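Local coordinates for putative uncharacterized protein (PDB 2RBK) that probably acts as a magnesium-dependent phosphatase of the haloacid dehalogenase superfamily, held here with a vanadium oxyanion that mimics the trigonal-bipyramidal state of phosphoryl transfer, at residues F6-I9 with D10-V14; F209-G212 with G213-S217; T136-F139 with E140-S143. All blocks are in the same frame, centred on the assembly; numbering follows the deposited sequence.

Interaction 1 (F6-I9 with D10-V14). With MG (magnesium ion), chain B; VN4 (oxido(dioxo)vanadium), chain C.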
ATOM      1  N   PHE A   6      -3.091  -1.897 -11.565  1.00  7.42           N
ATOM      2  CA  PHE A   6      -2.748  -1.956 -10.174  1.00  7.92           C
ATOM      3  C   PHE A   6      -2.727  -0.549  -9.589  1.00  7.37           C
ATOM      4  O   PHE A   6      -1.904   0.258 -10.003  1.00  8.57           O
ATOM      5  CB  PHE A   6      -1.363  -2.593  -9.967  1.00  7.84           C
ATOM      6  CG  PHE A   6      -1.362  -4.028 -10.429  1.00  7.82           C
ATOM      7  CD1 PHE A   6      -1.033  -4.415 -11.719  1.00  8.26           C
ATOM      8  CD2 PHE A   6      -1.729  -5.033  -9.522  1.00  7.81           C
ATOM      9  CE1 PHE A   6      -1.081  -5.730 -12.102  1.00  9.53           C
ATOM     10  CE2 PHE A   6      -1.786  -6.360  -9.909  1.00  8.49           C
ATOM     11  CZ  PHE A   6      -1.436  -6.700 -11.200  1.00  9.05           C
ATOM     12  N   PHE A   7      -3.632  -0.289  -8.658  1.00  7.60           N
ATOM     13  CA  PHE A   7      -3.800   1.052  -8.082  1.00  7.67           C
ATOM     14  C   PHE A   7      -3.390   1.073  -6.613  1.00  7.96           C
ATOM     15  O   PHE A   7      -3.985   0.387  -5.782  1.00  8.47           O
ATOM     16  CB  PHE A   7      -5.237   1.492  -8.142  1.00  8.40           C
ATOM     17  CG  PHE A   7      -5.771   1.692  -9.528  1.00  7.94           C
ATOM     18  CD1 PHE A   7      -6.499   0.722 -10.172  1.00  9.06           C
ATOM     19  CD2 PHE A   7      -5.521   2.884 -10.223  1.00  8.74           C
ATOM     20  CE1 PHE A   7      -6.998   0.918 -11.450  1.00  9.29           C
ATOM     21  CE2 PHE A   7      -6.010   3.059 -11.503  1.00  9.09           C
ATOM     22  CZ  PHE A   7      -6.752   2.085 -12.120  1.00  9.23           C
ATOM     23  N   ASP A   8      -2.428   1.956  -6.289  1.00  8.25           N
ATOM     24  CA  ASP A   8      -2.300   2.401  -4.915  1.00  8.24           C
ATOM     25  C   ASP A   8      -3.584   3.086  -4.479  1.00  8.38           C
ATOM     26  O   ASP A   8      -4.348   3.588  -5.294  1.00  8.91           O
ATOM     27  CB  ASP A   8      -1.132   3.371  -4.838  1.00  8.53           C
ATOM     28  CG  ASP A   8      -0.905   3.976  -3.507  1.00  8.72           C
ATOM     29  OD1 ASP A   8      -0.784   5.223  -3.437  1.00 10.00           O
ATOM     30  OD2 ASP A   8      -0.833   3.212  -2.503  1.00 10.19           O
ATOM     31  N   ILE A   9      -3.823   3.110  -3.155  1.00  8.44           N
ATOM     32  CA  ILE A   9      -5.018   3.789  -2.655  1.00  9.20           C
ATOM     33  C   ILE A   9      -4.660   5.255  -2.305  1.00  8.67           C
ATOM     34  O   ILE A   9      -5.148   6.186  -2.967  1.00  9.66           O
ATOM     35  CB  ILE A   9      -5.654   3.119  -1.422  1.00  9.76           C
ATOM     36  CG1 ILE A   9      -6.046   1.682  -1.714  1.00  9.29           C
ATOM     37  CG2 ILE A   9      -6.809   3.951  -0.944  1.00 12.38           C
ATOM     38  CD1 ILE A   9      -6.481   0.928  -0.455  1.00  9.58           C
ATOM     39  N   ASP A  10      -3.890   5.462  -1.267  1.00 10.01           N
ATOM     40  CA  ASP A  10      -3.760   6.817  -0.699  1.00 10.13           C
ATOM     41  C   ASP A  10      -2.920   7.717  -1.600  1.00  9.42           C
ATOM     42  O   ASP A  10      -1.776   7.439  -1.904  1.00  9.96           O
ATOM     43  CB  ASP A  10      -3.182   6.710   0.686  1.00 11.45           C
ATOM     44  CG  ASP A  10      -4.087   5.922   1.586  1.00 12.58           C
ATOM     45  OD1 ASP A  10      -5.174   6.447   1.900  1.00 15.52           O
ATOM     46  OD2 ASP A  10      -3.745   4.757   1.915  1.00 13.31           O
ATOM     47  N   GLY A  11      -3.492   8.808  -2.065  1.00  9.83           N
ATOM     48  CA  GLY A  11      -2.883   9.739  -2.978  1.00  9.71           C
ATOM     49  C   GLY A  11      -2.977   9.323  -4.422  1.00  9.11           C
ATOM     50  O   GLY A  11      -2.467  10.044  -5.291  1.00 10.20           O
ATOM     51  N   THR A  12      -3.627   8.204  -4.716  1.00  8.86           N
ATOM     52  CA  THR A  12      -3.714   7.659  -6.086  1.00  8.52           C
ATOM     53  C   THR A  12      -5.182   7.469  -6.463  1.00  8.69           C
ATOM     54  O   THR A  12      -5.645   8.076  -7.445  1.00  9.91           O
ATOM     55  CB  THR A  12      -2.879   6.369  -6.160  1.00  8.52           C
ATOM     56  OG1 THR A  12      -1.515   6.686  -5.893  1.00  9.29           O
ATOM     57  CG2 THR A  12      -2.999   5.756  -7.580  1.00  9.22           C
ATOM     58  N   LEU A  13      -5.915   6.683  -5.687  1.00  8.57           N
ATOM     59  CA  LEU A  13      -7.372   6.623  -5.781  1.00  8.81           C
ATOM     60  C   LEU A  13      -8.051   7.630  -4.860  1.00  9.55           C
ATOM     61  O   LEU A  13      -8.972   8.283  -5.292  1.00 12.34           O
ATOM     62  CB  LEU A  13      -7.897   5.202  -5.435  1.00  9.05           C
ATOM     63  CG  LEU A  13      -7.503   4.132  -6.444  1.00  8.90           C
ATOM     64  CD1 LEU A  13      -7.920   2.760  -5.874  1.00 10.40           C
ATOM     65  CD2 LEU A  13      -8.140   4.359  -7.789  1.00 10.36           C
ATOM     66  N   VAL A  14      -7.619   7.716  -3.615  1.00  9.88           N
ATOM     67  CA  VAL A  14      -8.238   8.562  -2.582  1.00 10.62           C
ATOM     68  C   VAL A  14      -7.367   9.764  -2.324  1.00 10.98           C
ATOM     69  O   VAL A  14      -6.196   9.646  -1.975  1.00 13.29           O
ATOM     70  CB  VAL A  14      -8.455   7.747  -1.283  1.00 11.43           C
ATOM     71  CG1 VAL A  14      -9.086   8.669  -0.182  1.00 14.28           C
ATOM     72  CG2 VAL A  14      -9.312   6.566  -1.490  1.00 12.31           C
TER
HETATM   73 MG    MG B 501       0.029   6.385  -1.947  1.00  9.90          MG
HETATM   74  V   VN4 C 601      -0.995   3.324  -0.492  1.00 15.22           V
HETATM   75  O1  VN4 C 601      -2.592   2.860  -0.541  1.00 18.50           O
HETATM   76  O2  VN4 C 601      -0.555   5.027  -0.519  1.00 10.41           O
HETATM   77  O3  VN4 C 601       0.362   2.307   0.214  1.00 15.03           O
HETATM   78  O   HOH W   1       1.851   5.372  -2.141  1.00 10.58           O
HETATM   79  O   HOH W   2       0.746   7.843  -0.646  1.00 11.48           O
HETATM   80  O   HOH W   3      -1.462   3.337   1.581  1.00 19.13           O
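The carbonyl oxygen of Ile9 collects three backbone N-H groups, those of Thr12, Leu13 and Val14, at the DxDx(T/V) loop that follows strand 4-7 in haloacid dehalogenase phosphatases. The three donors spread around it: Val14 N gives the straightest bond (N-H...O 175°), Leu13 N the shortest at 2.9 Å to Ile9 O. Gly11 N turns instead to the carbonyl of Val14 and closes the loop. A chi1 of 177° swings the Asp8 carboxylate away from its own amide, between two metal centres, magnesium and vanadium. Asp8 OD1 binds the magnesium ion at 2.1 Å, and Thr12 OG1 donates to the anti lone pair of Asp8 OD1 from 3.0 Å. Asp8 OD2 sits 2.0 Å from vanadium, nearly opposite a bound water, consistent with the position of the aspartate nucleophile in this superfamily. Asp10 serves the metal through its main-chain O, while its carboxylate forms a salt bridge with Arg45. Leu13 crosses Phe7 at about a right angle, and the Ile9 and Val14 side chains lie side by side, pointing the same way, and meet through their CG2 methyls. The backbone N-H groups of Ile9 and Asp10 point into the pocket and both donate to one vanadate oxygen: Asp10 N reaches VN4 O1 at 3.0 Å with an N-H...O angle of 162°.

Interaction 2 (F209-G212 with G213-S217). With MG (magnesium ion), chain B; VN4 (oxido(dioxo)vanadium), chain C.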
ATOM      1  N   PHE A 209      -0.178   2.370 -10.940  1.00  7.68           N
ATOM      2  CA  PHE A 209      -0.467   3.745 -10.628  1.00  7.72           C
ATOM      3  C   PHE A 209      -0.076   4.021  -9.192  1.00  7.82           C
ATOM      4  O   PHE A 209      -0.542   3.301  -8.302  1.00  8.13           O
ATOM      5  CB  PHE A 209      -1.950   4.064 -10.803  1.00  8.09           C
ATOM      6  CG  PHE A 209      -2.530   3.791 -12.174  1.00  8.19           C
ATOM      7  CD1 PHE A 209      -2.836   2.501 -12.575  1.00  8.67           C
ATOM      8  CD2 PHE A 209      -2.805   4.823 -13.051  1.00  8.89           C
ATOM      9  CE1 PHE A 209      -3.401   2.249 -13.796  1.00  9.70           C
ATOM     10  CE2 PHE A 209      -3.358   4.568 -14.298  1.00 10.36           C
ATOM     11  CZ  PHE A 209      -3.673   3.281 -14.679  1.00 10.20           C
ATOM     12  N   GLY A 210       0.703   5.079  -8.953  1.00  8.14           N
ATOM     13  CA  GLY A 210       1.099   5.382  -7.579  1.00  8.76           C
ATOM     14  C   GLY A 210       1.580   6.782  -7.416  1.00  8.29           C
ATOM     15  O   GLY A 210       1.829   7.529  -8.370  1.00  9.44           O
ATOM     16  N   ASP A 211       1.718   7.159  -6.132  1.00  8.96           N
ATOM     17  CA  ASP A 211       2.140   8.478  -5.745  1.00  9.23           C
ATOM     18  C   ASP A 211       3.297   8.472  -4.760  1.00  9.79           C
ATOM     19  O   ASP A 211       3.724   9.591  -4.441  1.00 12.15           O
ATOM     20  CB  ASP A 211       1.012   9.307  -5.066  1.00 10.13           C
ATOM     21  CG  ASP A 211       0.723   8.808  -3.672  1.00 10.09           C
ATOM     22  OD1 ASP A 211       0.627   7.565  -3.533  1.00  9.94           O
ATOM     23  OD2 ASP A 211       0.640   9.641  -2.727  1.00 11.22           O
ATOM     24  N   GLY A 212       3.754   7.341  -4.268  1.00  9.92           N
ATOM     25  CA  GLY A 212       4.634   7.319  -3.083  1.00 10.47           C
ATOM     26  C   GLY A 212       5.843   6.449  -3.262  1.00 10.31           C
ATOM     27  O   GLY A 212       5.942   5.648  -4.197  1.00 10.19           O
ATOM     28  N   GLY A 213       6.788   6.599  -2.312  1.00 12.01           N
ATOM     29  CA  GLY A 213       7.989   5.812  -2.378  1.00 12.46           C
ATOM     30  C   GLY A 213       7.736   4.307  -2.358  1.00 11.31           C
ATOM     31  O   GLY A 213       8.509   3.596  -3.029  1.00 12.90           O
ATOM     32  N   ASN A 214       6.712   3.838  -1.683  1.00 11.14           N
ATOM     33  CA  ASN A 214       6.430   2.417  -1.646  1.00 12.05           C
ATOM     34  C   ASN A 214       5.770   1.892  -2.934  1.00 10.40           C
ATOM     35  O   ASN A 214       5.476   0.713  -3.015  1.00 11.61           O
ATOM     36  CB  ASN A 214       5.586   2.012  -0.435  1.00 13.49           C
ATOM     37  CG  ASN A 214       4.131   2.482  -0.463  1.00 12.93           C
ATOM     38  OD1 ASN A 214       3.891   3.540  -1.068  1.00 14.73           O
ATOM     39  ND2 ASN A 214       3.207   1.806   0.219  1.00 12.98           N
ATOM     40  N   ASP A 215       5.581   2.799  -3.929  1.00  9.64           N
ATOM     41  CA  ASP A 215       5.112   2.431  -5.224  1.00  9.45           C
ATOM     42  C   ASP A 215       6.240   2.301  -6.237  1.00  9.14           C
ATOM     43  O   ASP A 215       5.991   1.842  -7.354  1.00  9.42           O
ATOM     44  CB  ASP A 215       4.113   3.479  -5.751  1.00  9.57           C
ATOM     45  CG  ASP A 215       2.913   3.622  -4.849  1.00  9.51           C
ATOM     46  OD1 ASP A 215       2.398   2.519  -4.446  1.00 11.76           O
ATOM     47  OD2 ASP A 215       2.476   4.755  -4.595  1.00 10.05           O
ATOM     48  N   ILE A 216       7.439   2.751  -5.903  1.00  9.62           N
ATOM     49  CA  ILE A 216       8.504   2.790  -6.907  1.00  9.42           C
ATOM     50  C   ILE A 216       8.768   1.417  -7.497  1.00  9.26           C
ATOM     51  O   ILE A 216       8.928   1.297  -8.713  1.00  9.89           O
ATOM     52  CB  ILE A 216       9.766   3.456  -6.289  1.00 10.88           C
ATOM     53  CG1 ILE A 216       9.533   4.954  -6.186  1.00 12.38           C
ATOM     54  CG2 ILE A 216      11.023   3.116  -7.059  1.00 12.40           C
ATOM     55  CD1 ILE A 216      10.619   5.717  -5.400  1.00 14.26           C
ATOM     56  N   SER A 217       8.823   0.368  -6.655  1.00  9.87           N
ATOM     57  CA  SER A 217       9.145  -0.942  -7.243  1.00 10.14           C
ATOM     58  C   SER A 217       8.048  -1.365  -8.206  1.00  9.28           C
ATOM     59  O   SER A 217       8.375  -1.944  -9.270  1.00  9.99           O
ATOM     60  CB  SER A 217       9.446  -1.987  -6.219  1.00 11.54           C
ATOM     61  OG  SER A 217       8.342  -2.285  -5.409  1.00 12.43           O
TER
HETATM   62 MG    MG B 501       0.029   6.385  -1.947  1.00  9.90          MG
HETATM   63  V   VN4 C 601      -0.995   3.324  -0.492  1.00 15.22           V
HETATM   64  O1  VN4 C 601      -2.592   2.860  -0.541  1.00 18.50           O
HETATM   65  O2  VN4 C 601      -0.555   5.027  -0.519  1.00 10.41           O
HETATM   66  O3  VN4 C 601       0.362   2.307   0.214  1.00 15.03           O
HETATM   67  O   HOH W   2       0.746   7.843  -0.646  1.00 11.48           O
HETATM   68  O   HOH W   1       1.851   5.372  -2.141  1.00 10.58           O
HETATM   69  O   HOH W   3      -1.462   3.337   1.581  1.00 19.13           O
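Chi1 of -60° lays the carboxylate of Asp215 beside its own backbone N and back toward the end of strand 206-210, where OD2 receives the N-H groups of Asp211 and Gly212. Asp211 takes the other course: chi1 of 73° tucks CG between its backbone N and carbonyl carbon, and Asp211 OD1 swings onto the magnesium ion at 2.1 Å. The two donors approach Asp215 OD2 from opposite faces of the carboxylate, on its anti side, with Gly212 N at 2.9 Å from Asp215 OD2. A water bound to the metal adds a third hydrogen bond, 2.6 Å from its oxygen to Asp215 OD2, while Lys188 forms a salt bridge with OD1. In return, Asp215 N donates to Gly212 O and closes the turn that leads into helix 216-221. Asp215 OD2 also comes within 3.3 Å of Gly210 CA. Asn214 works with both ends of its amide: OD1 accepts from the metal-bound water, and Asn214 ND2 points almost straight at VN4 O3 from 2.9 Å. This is motif IV of the haloacid dehalogenase superfamily, the Gly- and Asp-rich loop after strand 206-210. Asp211 binds magnesium directly; here Asp215 lies in the second shell, and with Asn214 OD1 it fixes the orientation of the ligand water, while the neighbouring cations probably temper the gathering of negative charge.

Interaction 3 (T136-F139 with E140-S143)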
ATOM      1  N   THR A 136      -4.974  -1.001  21.518  1.00 13.82           N
ATOM      2  CA  THR A 136      -3.675  -0.962  22.116  1.00 12.93           C
ATOM      3  C   THR A 136      -3.279  -2.260  22.777  1.00 12.87           C
ATOM      4  O   THR A 136      -4.074  -2.862  23.469  1.00 14.19           O
ATOM      5  CB  THR A 136      -3.641   0.187  23.168  1.00 14.34           C
ATOM      6  OG1 THR A 136      -3.780   1.433  22.553  1.00 15.58           O
ATOM      7  CG2 THR A 136      -2.327   0.206  23.967  1.00 14.64           C
ATOM      8  N   VAL A 137      -2.040  -2.677  22.577  1.00 13.07           N
ATOM      9  CA  VAL A 137      -1.450  -3.812  23.270  1.00 12.54           C
ATOM     10  C   VAL A 137      -0.041  -3.392  23.694  1.00 12.12           C
ATOM     11  O   VAL A 137       0.554  -2.457  23.104  1.00 13.14           O
ATOM     12  CB  VAL A 137      -1.413  -5.092  22.432  1.00 13.88           C
ATOM     13  CG1 VAL A 137      -2.829  -5.401  21.939  1.00 15.54           C
ATOM     14  CG2 VAL A 137      -0.415  -5.098  21.336  1.00 15.91           C
ATOM     15  N   SER A 138       0.516  -4.126  24.664  1.00 12.59           N
ATOM     16  CA  SER A 138       1.880  -3.863  25.071  1.00 12.36           C
ATOM     17  C   SER A 138       2.864  -4.267  24.009  1.00 11.66           C
ATOM     18  O   SER A 138       2.650  -5.190  23.222  1.00 11.66           O
ATOM     19  CB  SER A 138       2.213  -4.550  26.388  1.00 12.55           C
ATOM     20  OG  SER A 138       2.290  -5.966  26.147  1.00 13.01           O
ATOM     21  N   PHE A 139       4.053  -3.633  24.038  1.00 11.66           N
ATOM     22  CA  PHE A 139       5.149  -4.058  23.190  1.00 11.89           C
ATOM     23  C   PHE A 139       5.522  -5.504  23.465  1.00 12.20           C
ATOM     24  O   PHE A 139       5.889  -6.229  22.543  1.00 15.03           O
ATOM     25  CB  PHE A 139       6.372  -3.173  23.348  1.00 12.75           C
ATOM     26  CG  PHE A 139       6.367  -1.904  22.527  1.00 12.34           C
ATOM     27  CD1 PHE A 139       6.247  -0.657  23.095  1.00 13.88           C
ATOM     28  CD2 PHE A 139       6.500  -1.988  21.138  1.00 13.28           C
ATOM     29  CE1 PHE A 139       6.298   0.453  22.301  1.00 14.81           C
ATOM     30  CE2 PHE A 139       6.569  -0.867  20.374  1.00 14.13           C
ATOM     31  CZ  PHE A 139       6.443   0.384  20.971  1.00 14.20           C
ATOM     32  N   GLU A 140       5.470  -5.924  24.733  1.00 13.36           N
ATOM     33  CA  GLU A 140       5.782  -7.289  25.070  1.00 14.24           C
ATOM     34  C   GLU A 140       4.868  -8.257  24.340  1.00 13.11           C
ATOM     35  O   GLU A 140       5.305  -9.240  23.708  1.00 14.80           O
ATOM     36  CB  GLU A 140       5.770  -7.515  26.593  1.00 18.67           C
ATOM     37  CG  GLU A 140       6.237  -8.902  26.958  1.00 27.17           C
ATOM     38  CD  GLU A 140       7.724  -9.103  26.829  1.00 38.03           C
ATOM     39  OE1 GLU A 140       8.200  -9.579  25.774  1.00 52.77           O
ATOM     40  OE2 GLU A 140       8.403  -8.764  27.847  1.00 58.76           O
ATOM     41  N   GLU A 141       3.584  -7.983  24.428  1.00 12.93           N
ATOM     42  CA  GLU A 141       2.660  -8.890  23.746  1.00 13.62           C
ATOM     43  C   GLU A 141       2.872  -8.849  22.243  1.00 14.57           C
ATOM     44  O   GLU A 141       2.861  -9.882  21.560  1.00 15.51           O
ATOM     45  CB  GLU A 141       1.223  -8.479  24.020  1.00 15.60           C
ATOM     46  CG  GLU A 141       0.679  -8.916  25.292  1.00 18.86           C
ATOM     47  CD  GLU A 141      -0.824  -8.780  25.498  1.00 20.50           C
ATOM     48  OE1 GLU A 141      -1.599  -8.552  24.526  1.00 30.30           O
ATOM     49  OE2 GLU A 141      -1.219  -8.875  26.633  1.00 20.70           O
ATOM     50  N   ALA A 142       3.013  -7.668  21.673  1.00 15.18           N
ATOM     51  CA  ALA A 142       3.290  -7.550  20.225  1.00 17.45           C
ATOM     52  C   ALA A 142       4.510  -8.286  19.784  1.00 15.75           C
ATOM     53  O   ALA A 142       4.593  -8.912  18.674  1.00 17.18           O
ATOM     54  CB  ALA A 142       3.428  -6.074  19.896  1.00 18.74           C
ATOM     55  N   SER A 143       5.548  -8.269  20.603  1.00 16.98           N
ATOM     56  CA  SER A 143       6.817  -8.842  20.179  1.00 19.44           C
ATOM     57  C   SER A 143       6.707 -10.353  20.011  1.00 16.73           C
ATOM     58  O   SER A 143       7.623 -10.918  19.389  1.00 20.07           O
ATOM     59  CB  SER A 143       7.789  -8.367  21.275  1.00 20.98           C
ATOM     60  OG  SER A 143       7.799  -9.288  22.354  1.00 23.46           O
TER
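Ser143 N donates to Phe139 O at 2.8 Å, one of the first i-to-i+4 bonds of helix 139-143, whose start is an N-cap made by Ser138. The cap is a side-chain bond: Ser138 OG accepts from Glu141 N at 2.9 Å, with the N-H aimed at it within 15° of straight. A chi1 of 71° makes this possible by folding OG between the backbone N and carbonyl carbon of Ser138, toward the first-turn amide of Glu141. Ser138 OG thus supplies an acceptor for Glu141 N near the helix start, while Ser138 O takes Ala142 N as the first regular helical bond. The aliphatic part of Glu141 lies against the cap, its CB and CG each 3.5 Å from Ser138 OG. Ahead of the cap, Val137 turns CG2 toward the methyl of Ala142 in a loose apolar contact, and its backbone pairs with Val114 of strand 112-115. Phe139 faces the other way, its ring set among helix 87-100 and strands 104-107 and 112-115, fastening the short helix to the three-stranded sheet of what is probably the cap domain, as in Cof-type relatives. One turn on, the hydroxyl of Ser143 bends back to its own helix, with Ser143 OG donating to Glu140 O at 2.8 Å.

Along the chain the order is interaction 1, interaction 3, interaction 2, yet the first and last are the pair that meet. Strands 4-7 and 206-210 are parallel neighbours in the large mixed sheet, and the loops at their ends converge on one magnesium ion and one vanadate; the centres of interactions 1 and 2 are 9 Å apart. Residues 6-14 and 209-217 thus build a single active site from distant parts of the sequence. Interaction 3 is carried by the region between them, beside the three-stranded antiparallel sheet, with its centre about 31 Å from that of interaction 1 and 30 Å from that of interaction 2. It starts a helix of the part that probably forms the cap, away from the site.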